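Local coordinates for protein 4-oxalmesaconate hydratase (Pseudomonas putida, PDB 5CGZ) that hydrates the enol form of oxalomesaconate to 4-carboxy-4-hydroxy-2-oxoadipate in the third step of gallate degradation, as a zinc-dependent hexameric enzyme, at residues 28-33 with 106-111; 132-137 with 150-155; 177-182 with 222-227. All coordinates share one frame; numbering follows the deposited sequence.

In the fold
The three contacts follow one another along the chain and share one mixed sheet, with strand order 31-36, 3-8, 110-112, 154-157, 225-230. Contact 1 brings together the chain leading into strands 31-36 and 110-112, across strand 3-8 between them. Contact 2, its centre about 13 Å away, ties helix 122-138 to the approach of strand 154-157, and the two touch through Val110 and the backbone of Pro153 and Tyr155. Contact 3 lies about 18 Å from contact 1 and about 26 Å from contact 2, centre to centre, and fixes helix 179-186 against antiparallel strand 225-230. Contacts 1 and 2 belong to the parallel, Rossmann-like part, contact 3 to the antiparallel region; neighbouring strands 154-157 and 225-230 join them.

Contact 1 (28-33 with 106-111)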
ATOM      1  N   GLN A  28       0.725  -0.731  37.399  1.00 34.38           N
ATOM      2  CA  GLN A  28       0.173   0.615  37.390  1.00 32.72           C
ATOM      3  C   GLN A  28      -1.236   0.670  37.970  1.00 34.91           C
ATOM      4  O   GLN A  28      -1.903   1.711  37.902  1.00 36.69           O
ATOM      5  CB  GLN A  28       0.173   1.182  35.970  1.00 33.98           C
ATOM      6  CG  GLN A  28       1.560   1.571  35.487  1.00 33.71           C
ATOM      7  CD  GLN A  28       1.580   1.896  34.008  1.00 41.15           C
ATOM      8  OE1 GLN A  28       0.637   2.485  33.474  1.00 37.59           O
ATOM      9  NE2 GLN A  28       2.652   1.506  33.334  1.00 34.61           N
ATOM     10  N   GLY A  29      -1.702  -0.446  38.528  1.00 34.73           N
ATOM     11  CA  GLY A  29      -3.029  -0.464  39.129  1.00 33.99           C
ATOM     12  C   GLY A  29      -4.163  -0.871  38.199  1.00 42.12           C
ATOM     13  O   GLY A  29      -5.332  -0.564  38.464  1.00 39.86           O
ATOM     14  N   TYR A  30      -3.824  -1.553  37.105  1.00 38.43           N
ATOM     15  CA  TYR A  30      -4.833  -2.060  36.169  1.00 34.38           C
ATOM     16  C   TYR A  30      -5.261  -3.466  36.535  1.00 33.81           C
ATOM     17  O   TYR A  30      -4.420  -4.317  36.848  1.00 34.91           O
ATOM     18  CB  TYR A  30      -4.307  -2.083  34.731  1.00 32.86           C
ATOM     19  CG  TYR A  30      -4.241  -0.753  34.037  1.00 34.41           C
ATOM     20  CD1 TYR A  30      -3.231   0.155  34.329  1.00 31.82           C
ATOM     21  CD2 TYR A  30      -5.166  -0.418  33.057  1.00 30.62           C
ATOM     22  CE1 TYR A  30      -3.152   1.363  33.676  1.00 31.71           C
ATOM     23  CE2 TYR A  30      -5.098   0.794  32.397  1.00 30.40           C
ATOM     24  CZ  TYR A  30      -4.088   1.679  32.709  1.00 34.48           C
ATOM     25  OH  TYR A  30      -4.011   2.888  32.060  1.00 32.01           O
ATOM     26  N   ALA A  31      -6.569  -3.708  36.484  1.00 35.65           N
ATOM     27  CA  ALA A  31      -7.090  -5.067  36.503  1.00 38.28           C
ATOM     28  C   ALA A  31      -7.000  -5.606  35.084  1.00 37.44           C
ATOM     29  O   ALA A  31      -7.837  -5.298  34.228  1.00 34.30           O
ATOM     30  CB  ALA A  31      -8.531  -5.107  37.020  1.00 33.04           C
ATOM     31  N   MET A  32      -5.952  -6.379  34.829  1.00 35.92           N
ATOM     32  CA  MET A  32      -5.726  -6.936  33.508  1.00 35.07           C
ATOM     33  C   MET A  32      -6.508  -8.229  33.352  1.00 34.14           C
ATOM     34  O   MET A  32      -6.367  -9.139  34.164  1.00 35.11           O
ATOM     35  CB  MET A  32      -4.234  -7.179  33.276  1.00 32.23           C
ATOM     36  CG  MET A  32      -3.382  -5.900  33.308  1.00 31.75           C
ATOM     37  SD  MET A  32      -3.886  -4.685  32.059  1.00 35.31           S
ATOM     38  CE  MET A  32      -3.764  -5.680  30.563  1.00 32.12           C
ATOM     39  N   HIS A  33      -7.335  -8.305  32.312  1.00 30.88           N
ATOM     40  CA  HIS A  33      -8.090  -9.524  32.025  1.00 29.95           C
ATOM     41  C   HIS A  33      -7.728 -10.111  30.663  1.00 33.43           C
ATOM     42  O   HIS A  33      -7.659  -9.392  29.663  1.00 31.59           O
ATOM     43  CB  HIS A  33      -9.597  -9.255  32.073  1.00 30.87           C
ATOM     44  CG  HIS A  33     -10.425 -10.496  31.929  1.00 35.44           C
ATOM     45  ND1 HIS A  33     -10.344 -11.552  32.816  1.00 33.79           N
ATOM     46  CD2 HIS A  33     -11.332 -10.864  30.991  1.00 33.65           C
ATOM     47  CE1 HIS A  33     -11.171 -12.511  32.435  1.00 37.41           C
ATOM     48  NE2 HIS A  33     -11.784 -12.119  31.329  1.00 35.96           N
ATOM     49  N   GLN A 106     -14.956  -3.226  30.979  1.00 30.67           N
ATOM     50  CA  GLN A 106     -14.810  -1.817  30.599  1.00 33.27           C
ATOM     51  C   GLN A 106     -13.337  -1.433  30.385  1.00 32.78           C
ATOM     52  O   GLN A 106     -12.832  -0.494  31.000  1.00 32.70           O
ATOM     53  CB  GLN A 106     -15.444  -0.918  31.667  1.00 35.42           C
ATOM     54  CG  GLN A 106     -16.963  -1.093  31.812  1.00 32.35           C
ATOM     55  CD  GLN A 106     -17.739  -0.366  30.723  1.00 40.45           C
ATOM     56  OE1 GLN A 106     -17.250   0.601  30.141  1.00 46.78           O
ATOM     57  NE2 GLN A 106     -18.949  -0.837  30.439  1.00 40.88           N
ATOM     58  N   PRO A 107     -12.636  -2.162  29.506  1.00 35.69           N
ATOM     59  CA  PRO A 107     -11.182  -1.967  29.389  1.00 29.16           C
ATOM     60  C   PRO A 107     -10.785  -0.587  28.854  1.00 31.05           C
ATOM     61  O   PRO A 107     -11.515   0.003  28.051  1.00 31.10           O
ATOM     62  CB  PRO A 107     -10.762  -3.069  28.413  1.00 30.83           C
ATOM     63  CG  PRO A 107     -11.997  -3.303  27.563  1.00 32.00           C
ATOM     64  CD  PRO A 107     -13.162  -3.121  28.514  1.00 30.22           C
ATOM     65  N   GLU A 108      -9.633  -0.085  29.302  1.00 29.75           N
ATOM     66  CA  GLU A 108      -9.090   1.174  28.799  1.00 31.88           C
ATOM     67  C   GLU A 108      -8.374   0.979  27.476  1.00 32.86           C
ATOM     68  O   GLU A 108      -8.208   1.929  26.708  1.00 31.11           O
ATOM     69  CB  GLU A 108      -8.115   1.795  29.797  1.00 31.82           C
ATOM     70  CG  GLU A 108      -8.782   2.449  30.998  1.00 41.10           C
ATOM     71  CD  GLU A 108      -7.767   3.141  31.896  1.00 48.52           C
ATOM     72  OE1 GLU A 108      -6.629   3.433  31.432  1.00 43.22           O
ATOM     73  OE2 GLU A 108      -8.104   3.388  33.069  1.00 46.15           O
ATOM     74  N   PHE A 109      -7.918  -0.245  27.231  1.00 29.29           N
ATOM     75  CA  PHE A 109      -7.309  -0.578  25.948  1.00 28.01           C
ATOM     76  C   PHE A 109      -7.397  -2.079  25.729  1.00 34.17           C
ATOM     77  O   PHE A 109      -7.665  -2.839  26.669  1.00 30.01           O
ATOM     78  CB  PHE A 109      -5.850  -0.082  25.870  1.00 30.66           C
ATOM     79  CG  PHE A 109      -4.905  -0.744  26.854  1.00 28.31           C
ATOM     80  CD1 PHE A 109      -4.260  -1.932  26.528  1.00 25.80           C
ATOM     81  CD2 PHE A 109      -4.637  -0.157  28.084  1.00 29.26           C
ATOM     82  CE1 PHE A 109      -3.377  -2.537  27.422  1.00 28.72           C
ATOM     83  CE2 PHE A 109      -3.755  -0.752  28.984  1.00 31.21           C
ATOM     84  CZ  PHE A 109      -3.127  -1.946  28.655  1.00 30.07           C
ATOM     85  N   VAL A 110      -7.198  -2.494  24.481  1.00 32.27           N
ATOM     86  CA  VAL A 110      -7.291  -3.900  24.103  1.00 26.10           C
ATOM     87  C   VAL A 110      -6.057  -4.337  23.316  1.00 29.62           C
ATOM     88  O   VAL A 110      -5.592  -3.621  22.428  1.00 28.52           O
ATOM     89  CB  VAL A 110      -8.545  -4.164  23.252  1.00 25.15           C
ATOM     90  CG1 VAL A 110      -8.734  -5.666  23.034  1.00 24.95           C
ATOM     91  CG2 VAL A 110      -9.766  -3.552  23.915  1.00 27.51           C
ATOM     92  N   LEU A 111      -5.524  -5.511  23.643  1.00 26.93           N
ATOM     93  CA  LEU A 111      -4.426  -6.088  22.867  1.00 27.44           C
ATOM     94  C   LEU A 111      -4.904  -7.361  22.178  1.00 31.56           C
ATOM     95  O   LEU A 111      -5.553  -8.203  22.807  1.00 31.23           O
ATOM     96  CB  LEU A 111      -3.227  -6.404  23.765  1.00 29.39           C
ATOM     97  CG  LEU A 111      -2.734  -5.316  24.715  1.00 29.04           C
ATOM     98  CD1 LEU A 111      -1.461  -5.770  25.401  1.00 29.52           C
ATOM     99  CD2 LEU A 111      -2.499  -4.027  23.946  1.00 28.84           C
TER
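Glu108 OE1 takes a hydrogen bond from Tyr30 OH at 2.7 Å, received on its syn side but 35° out of the carboxylate plane. The two side chains cross at about a right angle. The same oxygen also sits at the edge of the tyrosine ring, with OE1 3.2 Å from Tyr30 CE2, and ring and carboxylate planes are 68° apart. From CG outward Glu108 is extended, which carries its carboxylate across to the phenol. Its other oxygen, OE2, forms a salt bridge with Lys2, so the carboxylate is held at both oxygens and probably stays ionised. Tyr30 OH is further bonded to Asn238 of a second subunit.

Next to this polar pair lies an apolar cluster. Phe109 has CG between its backbone N and carbonyl carbon (chi1 65°), a crowded position that turns the ring back toward 28-33. There Phe109 CE2 lies 4.0 Å from Tyr30 CE2, the two rings meeting obliquely, and Phe109 CZ lies 4.2 Å from Met32 CE. Met32 SD stands 5.5 Å from the centroid of the Phe109 ring, an oblique Met-aromatic contact. Leu239 of the second subunit packs on Phe109.

Tyr30, Met32 and Phe109 all meet His25 of helix 13-27, which Gly29, with positive phi, closes in a Schellman motif; the cluster thus packs on the helix of the beta-alpha-beta crossover 3-8/13-27/31-36 of this Rossmann-like fold.

Contact 2 (132-137 with 150-155)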
ATOM      1  N   GLU A 132     -14.925  -6.302  16.565  1.00 29.79           N
ATOM      2  CA  GLU A 132     -16.361  -6.215  16.356  1.00 30.78           C
ATOM      3  C   GLU A 132     -17.098  -6.273  17.703  1.00 29.64           C
ATOM      4  O   GLU A 132     -18.070  -5.542  17.903  1.00 30.95           O
ATOM      5  CB  GLU A 132     -16.876  -7.311  15.408  1.00 26.54           C
ATOM      6  CG  GLU A 132     -18.325  -7.000  14.966  1.00 32.38           C
ATOM      7  CD  GLU A 132     -18.890  -7.964  13.939  1.00 37.15           C
ATOM      8  OE1 GLU A 132     -18.300  -9.044  13.736  1.00 35.10           O
ATOM      9  OE2 GLU A 132     -19.937  -7.632  13.330  1.00 35.81           O
ATOM     10  N   ALA A 133     -16.634  -7.115  18.632  1.00 27.00           N
ATOM     11  CA  ALA A 133     -17.275  -7.191  19.955  1.00 29.84           C
ATOM     12  C   ALA A 133     -17.196  -5.844  20.677  1.00 34.06           C
ATOM     13  O   ALA A 133     -18.135  -5.431  21.372  1.00 31.78           O
ATOM     14  CB  ALA A 133     -16.641  -8.284  20.810  1.00 28.96           C
ATOM     15  N   ARG A 134     -16.066  -5.164  20.514  1.00 27.56           N
ATOM     16  CA  ARG A 134     -15.888  -3.828  21.066  1.00 28.48           C
ATOM     17  C   ARG A 134     -16.962  -2.863  20.560  1.00 31.30           C
ATOM     18  O   ARG A 134     -17.538  -2.083  21.333  1.00 30.87           O
ATOM     19  CB  ARG A 134     -14.492  -3.309  20.707  1.00 29.63           C
ATOM     20  CG  ARG A 134     -14.158  -1.895  21.154  1.00 28.31           C
ATOM     21  CD  ARG A 134     -12.706  -1.616  20.744  1.00 30.94           C
ATOM     22  NE  ARG A 134     -12.320  -0.209  20.818  1.00 28.88           N
ATOM     23  CZ  ARG A 134     -12.661   0.723  19.928  1.00 30.10           C
ATOM     24  NH1 ARG A 134     -13.430   0.419  18.884  1.00 26.88           N
ATOM     25  NH2 ARG A 134     -12.237   1.968  20.094  1.00 28.19           N
ATOM     26  N   ILE A 135     -17.226  -2.906  19.256  1.00 31.27           N
ATOM     27  CA  ILE A 135     -18.223  -2.026  18.662  1.00 28.64           C
ATOM     28  C   ILE A 135     -19.645  -2.403  19.120  1.00 32.37           C
ATOM     29  O   ILE A 135     -20.452  -1.520  19.418  1.00 32.07           O
ATOM     30  CB  ILE A 135     -18.134  -2.047  17.122  1.00 31.27           C
ATOM     31  CG1 ILE A 135     -16.791  -1.446  16.662  1.00 29.98           C
ATOM     32  CG2 ILE A 135     -19.315  -1.297  16.503  1.00 29.27           C
ATOM     33  CD1 ILE A 135     -16.442  -1.728  15.210  1.00 32.60           C
ATOM     34  N   ILE A 136     -19.952  -3.698  19.175  1.00 29.95           N
ATOM     35  CA  ILE A 136     -21.250  -4.137  19.698  1.00 31.73           C
ATOM     36  C   ILE A 136     -21.459  -3.573  21.105  1.00 34.37           C
ATOM     37  O   ILE A 136     -22.535  -3.063  21.429  1.00 31.27           O
ATOM     38  CB  ILE A 136     -21.380  -5.678  19.754  1.00 33.17           C
ATOM     39  CG1 ILE A 136     -21.180  -6.297  18.363  1.00 31.14           C
ATOM     40  CG2 ILE A 136     -22.744  -6.092  20.365  1.00 29.50           C
ATOM     41  CD1 ILE A 136     -22.081  -5.716  17.297  1.00 34.34           C
ATOM     42  N   ALA A 137     -20.406  -3.637  21.920  1.00 30.11           N
ATOM     43  CA  ALA A 137     -20.471  -3.170  23.308  1.00 33.68           C
ATOM     44  C   ALA A 137     -20.636  -1.647  23.414  1.00 35.20           C
ATOM     45  O   ALA A 137     -21.015  -1.123  24.470  1.00 31.82           O
ATOM     46  CB  ALA A 137     -19.231  -3.622  24.067  1.00 30.25           C
ATOM     47  N   GLY A 150     -16.770   2.770  25.881  1.00 33.10           N
ATOM     48  CA  GLY A 150     -16.347   3.980  25.183  1.00 31.64           C
ATOM     49  C   GLY A 150     -15.548   3.643  23.926  1.00 35.75           C
ATOM     50  O   GLY A 150     -16.010   2.871  23.083  1.00 32.91           O
ATOM     51  N   ALA A 151     -14.344   4.201  23.807  1.00 34.02           N
ATOM     52  CA  ALA A 151     -13.492   3.937  22.647  1.00 34.21           C
ATOM     53  C   ALA A 151     -12.078   3.572  23.074  1.00 28.69           C
ATOM     54  O   ALA A 151     -11.139   4.306  22.789  1.00 30.72           O
ATOM     55  CB  ALA A 151     -13.468   5.154  21.709  1.00 26.79           C
ATOM     56  N   PRO A 152     -11.921   2.439  23.774  1.00 29.15           N
ATOM     57  CA  PRO A 152     -10.567   2.048  24.186  1.00 31.78           C
ATOM     58  C   PRO A 152      -9.695   1.782  22.966  1.00 31.07           C
ATOM     59  O   PRO A 152     -10.155   1.130  22.031  1.00 32.13           O
ATOM     60  CB  PRO A 152     -10.791   0.761  24.997  1.00 32.90           C
ATOM     61  CG  PRO A 152     -12.112   0.215  24.478  1.00 28.33           C
ATOM     62  CD  PRO A 152     -12.937   1.435  24.147  1.00 27.65           C
ATOM     63  N   PRO A 153      -8.470   2.312  22.964  1.00 32.10           N
ATOM     64  CA  PRO A 153      -7.508   1.982  21.906  1.00 31.12           C
ATOM     65  C   PRO A 153      -7.352   0.470  21.749  1.00 33.69           C
ATOM     66  O   PRO A 153      -7.431  -0.280  22.723  1.00 30.40           O
ATOM     67  CB  PRO A 153      -6.203   2.624  22.399  1.00 28.97           C
ATOM     68  CG  PRO A 153      -6.662   3.788  23.253  1.00 32.21           C
ATOM     69  CD  PRO A 153      -7.946   3.308  23.919  1.00 27.92           C
ATOM     70  N   VAL A 154      -7.166   0.026  20.513  1.00 30.81           N
ATOM     71  CA  VAL A 154      -6.914  -1.377  20.225  1.00 25.85           C
ATOM     72  C   VAL A 154      -5.530  -1.486  19.572  1.00 29.22           C
ATOM     73  O   VAL A 154      -5.182  -0.673  18.717  1.00 27.12           O
ATOM     74  CB  VAL A 154      -7.992  -1.966  19.297  1.00 28.16           C
ATOM     75  CG1 VAL A 154      -7.681  -3.433  18.968  1.00 24.38           C
ATOM     76  CG2 VAL A 154      -9.384  -1.827  19.922  1.00 23.86           C
ATOM     77  N   TYR A 155      -4.745  -2.474  19.984  1.00 28.86           N
ATOM     78  CA  TYR A 155      -3.408  -2.674  19.433  1.00 30.99           C
ATOM     79  C   TYR A 155      -3.211  -4.110  19.006  1.00 29.85           C
ATOM     80  O   TYR A 155      -3.684  -5.025  19.676  1.00 27.99           O
ATOM     81  CB  TYR A 155      -2.318  -2.343  20.457  1.00 26.90           C
ATOM     82  CG  TYR A 155      -2.361  -0.962  21.074  1.00 27.89           C
ATOM     83  CD1 TYR A 155      -3.125  -0.717  22.213  1.00 25.94           C
ATOM     84  CD2 TYR A 155      -1.603   0.081  20.549  1.00 26.63           C
ATOM     85  CE1 TYR A 155      -3.156   0.538  22.801  1.00 25.53           C
ATOM     86  CE2 TYR A 155      -1.619   1.350  21.135  1.00 29.49           C
ATOM     87  CZ  TYR A 155      -2.401   1.566  22.264  1.00 33.22           C
ATOM     88  OH  TYR A 155      -2.432   2.805  22.871  1.00 28.44           O
TER
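Arg134 supplies the polar part of this contact, gripping the carbonyl oxygen of Pro152 side-on with two nitrogens. Arg134 NE reaches Pro152 O at 2.8 Å, lying in the carbonyl plane with a bent N-H...O angle of 141°. Arg134 NH2 comes to the same Pro152 O at 3.0 Å from above that plane, 49° out of it. One acceptor thus helps to fix the rotation of the guanidinium, and the carbonyl of buried Pro152, in the loop before strand 154-157, gains two donors.

The van der Waals contacts run along the same arginine. Its chain is extended from the helix, CG lying opposite the backbone N (chi1 177°), and runs alongside Val154, the two pointing opposite ways: Arg134 CD lies 3.4 Å from Val154 CG2. Pro152 CG lies 3.7 Å from Arg134 NE. Farther out, Arg134 NH2 approaches Ala151 CB at 3.8 Å. A leucine here in place of Arg134 would probably leave Pro152 O without its two arginine donors.

Arg134 also packs on Tyr102 of helix 92-105 and on Phe232, which touches Val154 as well. Helix 122-138 is thereby held to the loop that leads into strand 154-157, while that strand pairs with strand 110-112 on one side and strand 225-230 on the other.

Contact 3 (177-182 with 222-227); sequences SVWDKK and IVYAEG
Trp179 and Tyr224 form an aromatic stack, face to face. The five-membered ring of the indole lies over the phenol ring with centroids 3.6 Å apart and planes only 1° from parallel. Tyr224 CE1 sits 3.4 Å above the indole plane, over its centre, and in return Trp179 CG sits over the centre of the tyrosine ring. The five-membered ring is thus almost squarely over the phenol ring, although the two side chains cross at about a right angle. Trp179 CB adds a CH-pi contact over the face of the Tyr224 ring, 3.9 Å from its centroid. The tryptophan places CG opposite its backbone N (chi1 173°), and this swings the indole off the first turn of the helix toward the incoming chain at 224. Thr200 and Ala203 of helix 193-212 also touch the indole, and Ala203 and Leu204 the tyrosine.

One helical turn on, the interaction is ionic. Lys182 NZ makes a salt bridge with Glu226 OE2 at 2.7 Å, met on the anti side of the carboxylate and 23° out of its plane. Both chains are extended and come from opposite directions, so the charges meet, buried, between helix and strand. Trp16 O is a second acceptor for the ammonium. The carboxylate in turn takes the backbone N-H groups of Gly20 (to OE2) and Ala21 (to OE1), which probably favour its charged form and link it to helix 13-27.

The stack thus ties the start of helix 179-186 to the loop entering strand 225-230, and the ion pair ties the helix to the strand itself, in the C-terminal, antiparallel part of the mixed alpha/beta fold, with the side chain of Lys182 about 14 Å from the zinc ion.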
ATOM      1  N   SER A 177      11.214  -2.887  33.175  1.00 37.00           N
ATOM      2  CA  SER A 177      10.964  -3.040  34.612  1.00 36.10           C
ATOM      3  C   SER A 177      10.192  -4.309  34.971  1.00 38.26           C
ATOM      4  O   SER A 177      10.113  -4.667  36.142  1.00 38.41           O
ATOM      5  CB  SER A 177      10.211  -1.818  35.154  1.00 32.32           C
ATOM      6  OG  SER A 177       8.907  -1.740  34.601  1.00 33.18           O
ATOM      7  N   VAL A 178       9.628  -5.002  33.984  1.00 34.55           N
ATOM      8  CA  VAL A 178       8.915  -6.240  34.292  1.00 30.42           C
ATOM      9  C   VAL A 178       9.417  -7.431  33.497  1.00 34.15           C
ATOM     10  O   VAL A 178       8.733  -8.452  33.417  1.00 32.91           O
ATOM     11  CB  VAL A 178       7.388  -6.107  34.050  1.00 33.18           C
ATOM     12  CG1 VAL A 178       6.774  -5.120  35.047  1.00 27.62           C
ATOM     13  CG2 VAL A 178       7.095  -5.696  32.595  1.00 30.37           C
ATOM     14  N   TRP A 179      10.608  -7.327  32.919  1.00 35.40           N
ATOM     15  CA  TRP A 179      11.091  -8.436  32.100  1.00 36.08           C
ATOM     16  C   TRP A 179      11.143  -9.750  32.893  1.00 36.00           C
ATOM     17  O   TRP A 179      10.790 -10.806  32.362  1.00 34.13           O
ATOM     18  CB  TRP A 179      12.476  -8.144  31.487  1.00 34.20           C
ATOM     19  CG  TRP A 179      12.990  -9.364  30.796  1.00 36.40           C
ATOM     20  CD1 TRP A 179      14.004 -10.179  31.213  1.00 36.34           C
ATOM     21  CD2 TRP A 179      12.453  -9.964  29.608  1.00 33.04           C
ATOM     22  NE1 TRP A 179      14.150 -11.234  30.340  1.00 37.11           N
ATOM     23  CE2 TRP A 179      13.213 -11.126  29.348  1.00 33.27           C
ATOM     24  CE3 TRP A 179      11.415  -9.621  28.732  1.00 34.52           C
ATOM     25  CZ2 TRP A 179      12.965 -11.951  28.249  1.00 33.53           C
ATOM     26  CZ3 TRP A 179      11.166 -10.443  27.641  1.00 32.57           C
ATOM     27  CH2 TRP A 179      11.937 -11.599  27.412  1.00 33.01           C
ATOM     28  N   ASP A 180      11.558  -9.695  34.159  1.00 34.33           N
ATOM     29  CA  ASP A 180      11.670 -10.926  34.952  1.00 36.47           C
ATOM     30  C   ASP A 180      10.330 -11.647  35.055  1.00 36.68           C
ATOM     31  O   ASP A 180      10.273 -12.876  34.989  1.00 36.43           O
ATOM     32  CB  ASP A 180      12.215 -10.633  36.356  1.00 38.53           C
ATOM     33  CG  ASP A 180      13.690 -10.243  36.343  1.00 47.71           C
ATOM     34  OD1 ASP A 180      14.362 -10.445  35.303  1.00 46.14           O
ATOM     35  OD2 ASP A 180      14.178  -9.739  37.378  1.00 49.97           O
ATOM     36  N   LYS A 181       9.255 -10.878  35.212  1.00 33.23           N
ATOM     37  CA  LYS A 181       7.919 -11.457  35.249  1.00 34.47           C
ATOM     38  C   LYS A 181       7.555 -12.059  33.894  1.00 38.10           C
ATOM     39  O   LYS A 181       7.065 -13.186  33.834  1.00 33.44           O
ATOM     40  CB  LYS A 181       6.884 -10.408  35.668  1.00 36.68           C
ATOM     41  CG  LYS A 181       6.892 -10.110  37.156  1.00 39.20           C
ATOM     42  CD  LYS A 181       5.883  -9.028  37.514  1.00 41.37           C
ATOM     43  CE  LYS A 181       5.766  -8.856  39.029  1.00 33.15           C
ATOM     44  NZ  LYS A 181       4.787  -7.779  39.368  1.00 37.99           N
ATOM     45  N   LYS A 182       7.803 -11.331  32.802  1.00 35.19           N
ATOM     46  CA  LYS A 182       7.443 -11.882  31.499  1.00 34.45           C
ATOM     47  C   LYS A 182       8.203 -13.179  31.255  1.00 32.05           C
ATOM     48  O   LYS A 182       7.641 -14.161  30.763  1.00 33.33           O
ATOM     49  CB  LYS A 182       7.714 -10.907  30.346  1.00 33.04           C
ATOM     50  CG  LYS A 182       7.446 -11.565  28.981  1.00 32.17           C
ATOM     51  CD  LYS A 182       7.473 -10.598  27.801  1.00 32.49           C
ATOM     52  CE  LYS A 182       6.927 -11.303  26.548  1.00 33.83           C
ATOM     53  NZ  LYS A 182       6.779 -10.389  25.371  1.00 32.81           N
ATOM     54  N   ILE A 222      16.509   1.521  28.268  1.00 33.35           N
ATOM     55  CA  ILE A 222      15.473   0.727  27.615  1.00 29.23           C
ATOM     56  C   ILE A 222      16.097  -0.540  27.050  1.00 31.91           C
ATOM     57  O   ILE A 222      16.795  -0.500  26.035  1.00 34.36           O
ATOM     58  CB  ILE A 222      14.762   1.527  26.510  1.00 27.64           C
ATOM     59  CG1 ILE A 222      14.221   2.844  27.089  1.00 29.63           C
ATOM     60  CG2 ILE A 222      13.636   0.703  25.915  1.00 26.79           C
ATOM     61  CD1 ILE A 222      13.621   3.796  26.049  1.00 29.24           C
ATOM     62  N   VAL A 223      15.862  -1.658  27.728  1.00 29.55           N
ATOM     63  CA  VAL A 223      16.539  -2.909  27.405  1.00 31.03           C
ATOM     64  C   VAL A 223      15.588  -3.913  26.763  1.00 33.12           C
ATOM     65  O   VAL A 223      15.965  -4.626  25.837  1.00 32.05           O
ATOM     66  CB  VAL A 223      17.157  -3.546  28.659  1.00 32.21           C
ATOM     67  CG1 VAL A 223      17.891  -4.849  28.293  1.00 31.05           C
ATOM     68  CG2 VAL A 223      18.106  -2.557  29.342  1.00 32.66           C
ATOM     69  N   TYR A 224      14.359  -3.959  27.271  1.00 29.26           N
ATOM     70  CA  TYR A 224      13.328  -4.860  26.770  1.00 30.83           C
ATOM     71  C   TYR A 224      12.096  -4.056  26.375  1.00 32.43           C
ATOM     72  O   TYR A 224      11.647  -3.201  27.147  1.00 32.07           O
ATOM     73  CB  TYR A 224      12.944  -5.903  27.835  1.00 28.76           C
ATOM     74  CG  TYR A 224      14.090  -6.775  28.309  1.00 30.92           C
ATOM     75  CD1 TYR A 224      14.432  -7.939  27.625  1.00 30.06           C
ATOM     76  CD2 TYR A 224      14.821  -6.440  29.440  1.00 32.25           C
ATOM     77  CE1 TYR A 224      15.472  -8.745  28.051  1.00 31.96           C
ATOM     78  CE2 TYR A 224      15.872  -7.240  29.882  1.00 33.40           C
ATOM     79  CZ  TYR A 224      16.190  -8.387  29.182  1.00 36.06           C
ATOM     80  OH  TYR A 224      17.221  -9.182  29.614  1.00 34.75           O
ATOM     81  N   ALA A 225      11.543  -4.320  25.194  1.00 30.42           N
ATOM     82  CA  ALA A 225      10.334  -3.610  24.767  1.00 28.07           C
ATOM     83  C   ALA A 225       9.386  -4.538  24.021  1.00 30.92           C
ATOM     84  O   ALA A 225       9.814  -5.556  23.476  1.00 28.49           O
ATOM     85  CB  ALA A 225      10.700  -2.396  23.892  1.00 26.90           C
ATOM     86  N   GLU A 226       8.099  -4.196  24.020  1.00 28.66           N
ATOM     87  CA  GLU A 226       7.125  -4.851  23.152  1.00 30.29           C
ATOM     88  C   GLU A 226       6.643  -3.846  22.102  1.00 30.37           C
ATOM     89  O   GLU A 226       6.399  -2.675  22.415  1.00 29.49           O
ATOM     90  CB  GLU A 226       5.946  -5.410  23.965  1.00 27.10           C
ATOM     91  CG  GLU A 226       6.311  -6.678  24.731  1.00 31.26           C
ATOM     92  CD  GLU A 226       5.213  -7.185  25.677  1.00 36.12           C
ATOM     93  OE1 GLU A 226       4.182  -6.495  25.867  1.00 30.09           O
ATOM     94  OE2 GLU A 226       5.401  -8.286  26.240  1.00 33.42           O
ATOM     95  N   GLY A 227       6.553  -4.292  20.855  1.00 28.31           N
ATOM     96  CA  GLY A 227       6.065  -3.445  19.775  1.00 26.55           C
ATOM     97  C   GLY A 227       4.579  -3.676  19.562  1.00 27.00           C
ATOM     98  O   GLY A 227       4.104  -4.817  19.640  1.00 30.54           O
TER